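Long-range contacts in malate dehydrogenase (Entamoeba histolytica, PDB 3I0P), which probably catalyses the NAD-dependent interconversion of malate and oxaloacetate, and binds nicotinamide-adenine-dinucleotide: residues N146-V151 with G278-G283; F176-D181 with Y324-K329. All coordinates share one frame; numbering follows the deposited sequence.

Interaction 1 of 2, residues N146-V151 with G278-G283; sequences NARSSV and GKFSLG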
loop_
_atom_site.group_PDB
_atom_site.type_symbol
_atom_site.label_atom_id
_atom_site.label_comp_id
_atom_site.label_asym_id
_atom_site.label_seq_id
_atom_site.Cartn_x
_atom_site.Cartn_y
_atom_site.Cartn_z
ATOM N N ASN A 146 -13.096 -0.284 5.122
ATOM C CA ASN A 146 -13.407 -1.704 5.041
ATOM C C ASN A 146 -14.782 -1.901 4.404
ATOM O O ASN A 146 -15.491 -0.925 4.148
ATOM C CB ASN A 146 -13.231 -2.451 6.378
ATOM C CG ASN A 146 -14.073 -1.885 7.528
ATOM O OD1 ASN A 146 -14.875 -0.951 7.370
ATOM N ND2 ASN A 146 -13.882 -2.472 8.711
ATOM N N ALA A 147 -15.133 -3.148 4.111
ATOM C CA ALA A 147 -16.395 -3.478 3.465
ATOM C C ALA A 147 -16.781 -4.900 3.854
ATOM O O ALA A 147 -15.973 -5.609 4.455
ATOM C CB ALA A 147 -16.263 -3.347 1.952
ATOM N N ARG A 148 -18.008 -5.314 3.532
ATOM C CA ARG A 148 -18.468 -6.669 3.851
ATOM C C ARG A 148 -17.577 -7.740 3.216
ATOM O O ARG A 148 -17.047 -7.546 2.120
ATOM C CB ARG A 148 -19.931 -6.876 3.438
ATOM C CG ARG A 148 -20.174 -7.048 1.944
ATOM C CD ARG A 148 -21.648 -7.300 1.646
ATOM N NE ARG A 148 -22.088 -8.634 2.068
ATOM C CZ ARG A 148 -23.274 -9.171 1.765
ATOM N NH1 ARG A 148 -24.156 -8.490 1.032
ATOM N NH2 ARG A 148 -23.579 -10.395 2.197
ATOM N N SER A 149 -17.412 -8.856 3.922
ATOM C CA SER A 149 -16.602 -9.978 3.455
ATOM C C SER A 149 -16.937 -10.413 2.025
ATOM O O SER A 149 -18.091 -10.723 1.701
ATOM C CB SER A 149 -16.749 -11.159 4.409
ATOM O OG SER A 149 -16.560 -10.733 5.743
ATOM N N SER A 150 -15.910 -10.424 1.183
ATOM C CA SER A 150 -16.009 -10.905 -0.189
ATOM C C SER A 150 -14.705 -11.563 -0.652
ATOM O O SER A 150 -14.693 -12.286 -1.651
ATOM C CB SER A 150 -16.355 -9.743 -1.129
ATOM O OG SER A 150 -15.247 -8.863 -1.288
ATOM N N VAL A 151 -13.616 -11.301 0.074
ATOM C CA VAL A 151 -12.271 -11.714 -0.331
ATOM C C VAL A 151 -11.687 -12.787 0.606
ATOM O O VAL A 151 -11.765 -12.663 1.838
ATOM C CB VAL A 151 -11.306 -10.473 -0.441
ATOM C CG1 VAL A 151 -9.902 -10.873 -0.902
ATOM C CG2 VAL A 151 -11.888 -9.410 -1.366
ATOM N N GLY A 278 -30.094 -4.177 10.632
ATOM C CA GLY A 278 -30.622 -3.688 9.363
ATOM C C GLY A 278 -29.704 -2.735 8.608
ATOM O O GLY A 278 -30.024 -2.339 7.495
ATOM N N LYS A 279 -28.560 -2.388 9.207
ATOM C CA LYS A 279 -27.654 -1.361 8.682
ATOM C C LYS A 279 -26.209 -1.865 8.526
ATOM O O LYS A 279 -25.661 -2.473 9.454
ATOM C CB LYS A 279 -27.649 -0.152 9.623
ATOM C CG LYS A 279 -29.029 0.397 9.991
ATOM C CD LYS A 279 -28.946 1.319 11.193
ATOM C CE LYS A 279 -30.307 1.895 11.548
ATOM N NZ LYS A 279 -30.147 3.272 12.128
ATOM N N PHE A 280 -25.596 -1.608 7.363
ATOM C CA PHE A 280 -24.158 -1.855 7.161
ATOM C C PHE A 280 -23.354 -0.774 7.850
ATOM O O PHE A 280 -23.334 0.363 7.386
ATOM C CB PHE A 280 -23.783 -1.896 5.678
ATOM C CG PHE A 280 -24.251 -3.137 4.968
ATOM C CD1 PHE A 280 -23.637 -4.370 5.204
ATOM C CD2 PHE A 280 -25.305 -3.075 4.062
ATOM C CE1 PHE A 280 -24.069 -5.520 4.551
ATOM C CE2 PHE A 280 -25.747 -4.212 3.403
ATOM C CZ PHE A 280 -25.130 -5.439 3.639
ATOM N N SER A 281 -22.697 -1.133 8.958
ATOM C CA SER A 281 -21.906 -0.187 9.739
ATOM C C SER A 281 -20.417 -0.484 9.540
ATOM O O SER A 281 -19.958 -1.588 9.832
ATOM C CB SER A 281 -22.320 -0.236 11.207
ATOM O OG SER A 281 -21.554 0.636 12.016
ATOM N N LEU A 282 -19.690 0.523 9.039
ATOM C CA LEU A 282 -18.323 0.387 8.492
ATOM C C LEU A 282 -17.352 1.390 9.111
ATOM O O LEU A 282 -17.769 2.358 9.751
ATOM C CB LEU A 282 -18.332 0.665 6.986
ATOM C CG LEU A 282 -19.092 -0.206 5.998
ATOM C CD1 LEU A 282 -19.118 0.486 4.660
ATOM C CD2 LEU A 282 -18.452 -1.546 5.852
ATOM N N GLY A 283 -16.060 1.170 8.877
ATOM C CA GLY A 283 -15.034 2.129 9.250
ATOM C C GLY A 283 -14.297 2.705 8.049
ATOM O O GLY A 283 -14.333 2.129 6.943
#
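Asn146 meets Gly283 through two hydrogen bonds that run in opposite directions, one from its backbone and one to its side chain. Backbone N of Asn146 donates to O of Gly283 over 3.3 Å, while N of Gly283 donates to OD1 of Asn146 over 2.9 Å. The second bond is the shorter and the straighter, at 163° about the hydrogen, and the donor is tilted slightly from the plane of the amide carbonyl. A chi1 of 58° places CG of Asn146 between its own N and carbonyl carbon, which turns the amide back to the strand edge where OD1 accepts the N-H of Gly283, much as a main-chain carbonyl would. The other end of the amide, ND2, is bonded to the backbone O of Asn265 and the carboxylate of Glu255, so both ends of this buried group are engaged and its rotation is fixed.

Van der Waals contact is led by Leu282, whose CD2 methyl lies against main chain, 3.5 Å from O of Asn146 and 3.7 Å from CA of Ala147. Ala147 itself turns its methyl from this strand and lies in the NAD pocket.

Farther along, Arg148 and Phe280 make a looser contact. NH1 of the arginine comes to 4.1 Å from CZ of the ring, with guanidinium and ring planes 37° apart, and CE1 of the ring lies over one face of the guanidinium. The charge is answered elsewhere, by a salt bridge from NH2 to Glu271 on helix 269-277.

The chemistry is consistent with pairing carried one residue past the end of strand 139-145 by a side-chain amide; Leu282 and Phe280 add van der Waals contact, and the charge of Arg148 is paired outside the contact.

Interaction 2 of 2, residues F176-D181 with Y324-K329; sequences FPYCFD and YTAGEK. With NAD (nicotinamide-adenine-dinucleotide), chain B.
Ala326 sits against Tyr178 with its CB over one face of the ring, a CH-pi contact 3.7 Å from the centroid and 19° off the ring normal. Its carbonyl O accepts a hydrogen bond from N of Cys179 at 3.2 Å, approached from above the carbonyl plane. Phe176 reaches the first turn of helix 328-340: CE1 lies 3.6 Å from CA and CZ 3.7 Å from CG of Glu328.

Both segments hold the adenosine ribose of NAD. N of Gly327 donates to O2B of NAD at 2.7 Å, and O of Cys179 receives a weak bond from O3B. Asp181 grips the nicotinamide ribose, OD1 taking O2D and OD2 taking O3D of NAD.

Gly327 is third in a type II turn from Thr325 to Glu328, a position its positive phi of 91° suits, and N-caps helix 328-340. N of Glu328 closes the turn on O of Thr325, and OE1 of Glu328 also takes N of Thr325 at 2.9 Å; Arg312 and Arg322 position that carboxylate by salt bridges.

Strand 178-182 pairs with 166-170 through Tyr178 with Ile170 and Phe180 with Ile168, helix 127-136 covers Pro177 and Cys179, and Cys249 of the second subunit packs on Phe180 and Ala326.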
loop_
_atom_site.group_PDB
_atom_site.type_symbol
_atom_site.label_atom_id
_atom_site.label_comp_id
_atom_site.label_asym_id
_atom_site.label_seq_id
_atom_site.Cartn_x
_atom_site.Cartn_y
_atom_site.Cartn_z
ATOM N N PHE A 176 -3.703 17.001 -13.810
ATOM C CA PHE A 176 -4.382 16.136 -12.847
ATOM C C PHE A 176 -3.343 15.661 -11.842
ATOM O O PHE A 176 -2.177 15.498 -12.204
ATOM C CB PHE A 176 -4.980 14.918 -13.565
ATOM C CG PHE A 176 -3.991 14.177 -14.429
ATOM C CD1 PHE A 176 -3.343 13.045 -13.949
ATOM C CD2 PHE A 176 -3.686 14.633 -15.716
ATOM C CE1 PHE A 176 -2.418 12.365 -14.745
ATOM C CE2 PHE A 176 -2.772 13.966 -16.505
ATOM C CZ PHE A 176 -2.135 12.831 -16.025
ATOM N N PRO A 177 -3.750 15.434 -10.577
ATOM C CA PRO A 177 -2.806 14.878 -9.597
ATOM C C PRO A 177 -2.567 13.393 -9.825
ATOM O O PRO A 177 -3.339 12.743 -10.546
ATOM C CB PRO A 177 -3.532 15.069 -8.265
ATOM C CG PRO A 177 -4.966 15.078 -8.628
ATOM C CD PRO A 177 -5.041 15.776 -9.954
ATOM N N TYR A 178 -1.503 12.862 -9.229
ATOM C CA TYR A 178 -1.359 11.430 -9.115
ATOM C C TYR A 178 -2.491 10.971 -8.215
ATOM O O TYR A 178 -2.724 11.553 -7.147
ATOM C CB TYR A 178 -0.006 11.090 -8.489
ATOM C CG TYR A 178 0.150 9.656 -7.992
ATOM C CD1 TYR A 178 0.907 8.733 -8.707
ATOM C CD2 TYR A 178 -0.425 9.243 -6.793
ATOM C CE1 TYR A 178 1.062 7.427 -8.245
ATOM C CE2 TYR A 178 -0.276 7.949 -6.331
ATOM C CZ TYR A 178 0.467 7.047 -7.054
ATOM O OH TYR A 178 0.614 5.759 -6.592
ATOM N N CYS A 179 -3.208 9.943 -8.639
ATOM C CA CYS A 179 -4.252 9.387 -7.805
ATOM C C CYS A 179 -4.406 7.909 -8.021
ATOM O O CYS A 179 -5.095 7.478 -8.957
ATOM C CB CYS A 179 -5.595 10.070 -8.051
ATOM S SG CYS A 179 -6.833 9.578 -6.833
ATOM N N PHE A 180 -3.772 7.122 -7.157
ATOM C CA PHE A 180 -4.092 5.709 -7.139
ATOM C C PHE A 180 -5.379 5.513 -6.345
ATOM O O PHE A 180 -5.573 6.126 -5.293
ATOM C CB PHE A 180 -2.974 4.842 -6.574
ATOM C CG PHE A 180 -3.373 3.405 -6.441
ATOM C CD1 PHE A 180 -3.605 2.634 -7.571
ATOM C CD2 PHE A 180 -3.596 2.842 -5.191
ATOM C CE1 PHE A 180 -4.009 1.320 -7.459
ATOM C CE2 PHE A 180 -3.996 1.507 -5.072
ATOM C CZ PHE A 180 -4.203 0.752 -6.207
ATOM N N ASP A 181 -6.259 4.674 -6.875
ATOM C CA ASP A 181 -7.545 4.432 -6.256
ATOM C C ASP A 181 -8.060 3.072 -6.676
ATOM O O ASP A 181 -8.459 2.884 -7.816
ATOM C CB ASP A 181 -8.538 5.523 -6.656
ATOM C CG ASP A 181 -9.916 5.294 -6.076
ATOM O OD1 ASP A 181 -10.032 4.579 -5.051
ATOM O OD2 ASP A 181 -10.884 5.843 -6.648
ATOM N N TYR A 324 0.469 4.651 -18.782
ATOM C CA TYR A 324 -0.301 5.595 -17.975
ATOM C C TYR A 324 0.307 5.755 -16.575
ATOM O O TYR A 324 1.164 4.973 -16.152
ATOM C CB TYR A 324 -1.764 5.145 -17.855
ATOM C CG TYR A 324 -2.473 4.904 -19.171
ATOM C CD1 TYR A 324 -3.426 5.803 -19.647
ATOM C CD2 TYR A 324 -2.201 3.767 -19.940
ATOM C CE1 TYR A 324 -4.079 5.586 -20.858
ATOM C CE2 TYR A 324 -2.858 3.538 -21.149
ATOM C CZ TYR A 324 -3.794 4.452 -21.599
ATOM O OH TYR A 324 -4.441 4.230 -22.793
ATOM N N THR A 325 -0.132 6.784 -15.866
ATOM C CA THR A 325 0.166 6.901 -14.451
ATOM C C THR A 325 -1.151 7.050 -13.665
ATOM O O THR A 325 -2.205 7.350 -14.243
ATOM C CB THR A 325 1.135 8.068 -14.147
ATOM O OG1 THR A 325 0.522 9.299 -14.519
ATOM C CG2 THR A 325 2.449 7.912 -14.904
ATOM N N ALA A 326 -1.085 6.820 -12.353
ATOM C CA ALA A 326 -2.258 6.871 -11.494
ATOM C C ALA A 326 -3.078 8.126 -11.756
ATOM O O ALA A 326 -2.570 9.245 -11.648
ATOM C CB ALA A 326 -1.842 6.799 -10.039
ATOM N N GLY A 327 -4.338 7.933 -12.128
ATOM C CA GLY A 327 -5.267 9.044 -12.295
ATOM C C GLY A 327 -5.347 9.661 -13.682
ATOM O O GLY A 327 -6.125 10.590 -13.895
ATOM N N GLU A 328 -4.549 9.147 -14.619
ATOM C CA GLU A 328 -4.487 9.679 -15.994
ATOM C C GLU A 328 -5.744 9.301 -16.768
ATOM O O GLU A 328 -6.415 10.172 -17.328
ATOM C CB GLU A 328 -3.226 9.176 -16.720
ATOM C CG GLU A 328 -2.940 9.824 -18.062
ATOM C CD GLU A 328 -1.549 9.476 -18.604
ATOM O OE1 GLU A 328 -0.893 8.583 -18.008
ATOM O OE2 GLU A 328 -1.106 10.100 -19.615
ATOM N N LYS A 329 -6.043 7.999 -16.785
ATOM C CA LYS A 329 -7.277 7.460 -17.348
ATOM C C LYS A 329 -8.531 8.161 -16.806
ATOM O O LYS A 329 -9.499 8.372 -17.549
ATOM C CB LYS A 329 -7.355 5.940 -17.117
ATOM C CG LYS A 329 -6.846 5.122 -18.287
ATOM C CD LYS A 329 -6.123 3.862 -17.861
ATOM C CE LYS A 329 -7.003 2.629 -17.899
ATOM N NZ LYS A 329 -6.172 1.448 -18.258
HETATM P PA NAD B . -8.993 -0.425 -11.058
HETATM O O1A NAD B . -9.982 0.175 -12.029
HETATM O O2A NAD B . -8.518 -1.822 -11.297
HETATM O O5B NAD B . -7.734 0.574 -11.026
HETATM C C5B NAD B . -7.941 1.985 -10.833
HETATM C C4B NAD B . -6.642 2.725 -10.483
HETATM O O4B NAD B . -5.522 2.221 -11.222
HETATM C C3B NAD B . -6.707 4.199 -10.825
HETATM O O3B NAD B . -5.880 4.917 -9.894
HETATM C C2B NAD B . -6.115 4.274 -12.215
HETATM O O2B NAD B . -5.554 5.559 -12.481
HETATM C C1B NAD B . -5.036 3.213 -12.139
HETATM N N9A NAD B . -4.689 2.574 -13.442
HETATM C C8A NAD B . -5.495 1.842 -14.225
HETATM N N7A NAD B . -4.783 1.421 -15.293
HETATM C C5A NAD B . -3.519 1.887 -15.167
HETATM C C6A NAD B . -2.353 1.786 -15.933
HETATM N N6A NAD B . -2.338 1.097 -17.100
HETATM N N1A NAD B . -1.219 2.396 -15.513
HETATM C C2A NAD B . -1.200 3.092 -14.368
HETATM N N3A NAD B . -2.301 3.200 -13.612
HETATM C C4A NAD B . -3.470 2.610 -13.992
HETATM O O3 NAD B . -9.525 -0.284 -9.528
HETATM P PN NAD B . -10.765 -1.053 -8.805
HETATM O O1N NAD B . -10.177 -1.928 -7.724
HETATM O O2N NAD B . -11.700 -1.634 -9.838
HETATM O O5D NAD B . -11.565 0.131 -8.080
HETATM C C5D NAD B . -12.477 0.959 -8.807
HETATM C C4D NAD B . -13.219 1.895 -7.856
HETATM O O4D NAD B . -14.024 1.145 -6.942
HETATM C C3D NAD B . -12.269 2.729 -7.007
HETATM O O3D NAD B . -12.605 4.110 -7.197
HETATM C C2D NAD B . -12.484 2.255 -5.570
HETATM O O2D NAD B . -12.404 3.275 -4.558
HETATM C C1D NAD B . -13.894 1.713 -5.634
HETATM N N1N NAD B . -14.161 0.750 -4.568
HETATM C C2N NAD B . -14.880 1.163 -3.501
HETATM C C3N NAD B . -15.162 0.277 -2.457
HETATM C C7N NAD B . -15.958 0.717 -1.261
HETATM O O7N NAD B . -16.185 -0.092 -0.371
HETATM N N7N NAD B . -16.398 1.972 -1.195
HETATM C C4N NAD B . -14.691 -1.037 -2.534
HETATM C C5N NAD B . -13.941 -1.434 -3.646
HETATM C C6N NAD B . -13.690 -0.512 -4.661
#

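Overall arrangement
From the N terminus, the chain enters interaction 1 at 146-151, after strand 139-145, and passes 176-181 on strand 178-182 before returning at 278-283, closing a loop with 126 residues between its segments. Interaction 2 closes later, when 324-329 comes back to 176-181 at the start of helix 328-340. The segments alternate, so the two closures cross. Both reach the same seven-stranded mixed sheet: interaction 1 at strand 282-290 in its interior, interaction 2 at 178-182, one of its two outermost strands within the chain. Their centres are 27 Å apart, on opposite sides of the chain's centre. Both line the site of one NAD: Ala147 of interaction 1 at the nicotinamide end, interaction 2 at the two riboses.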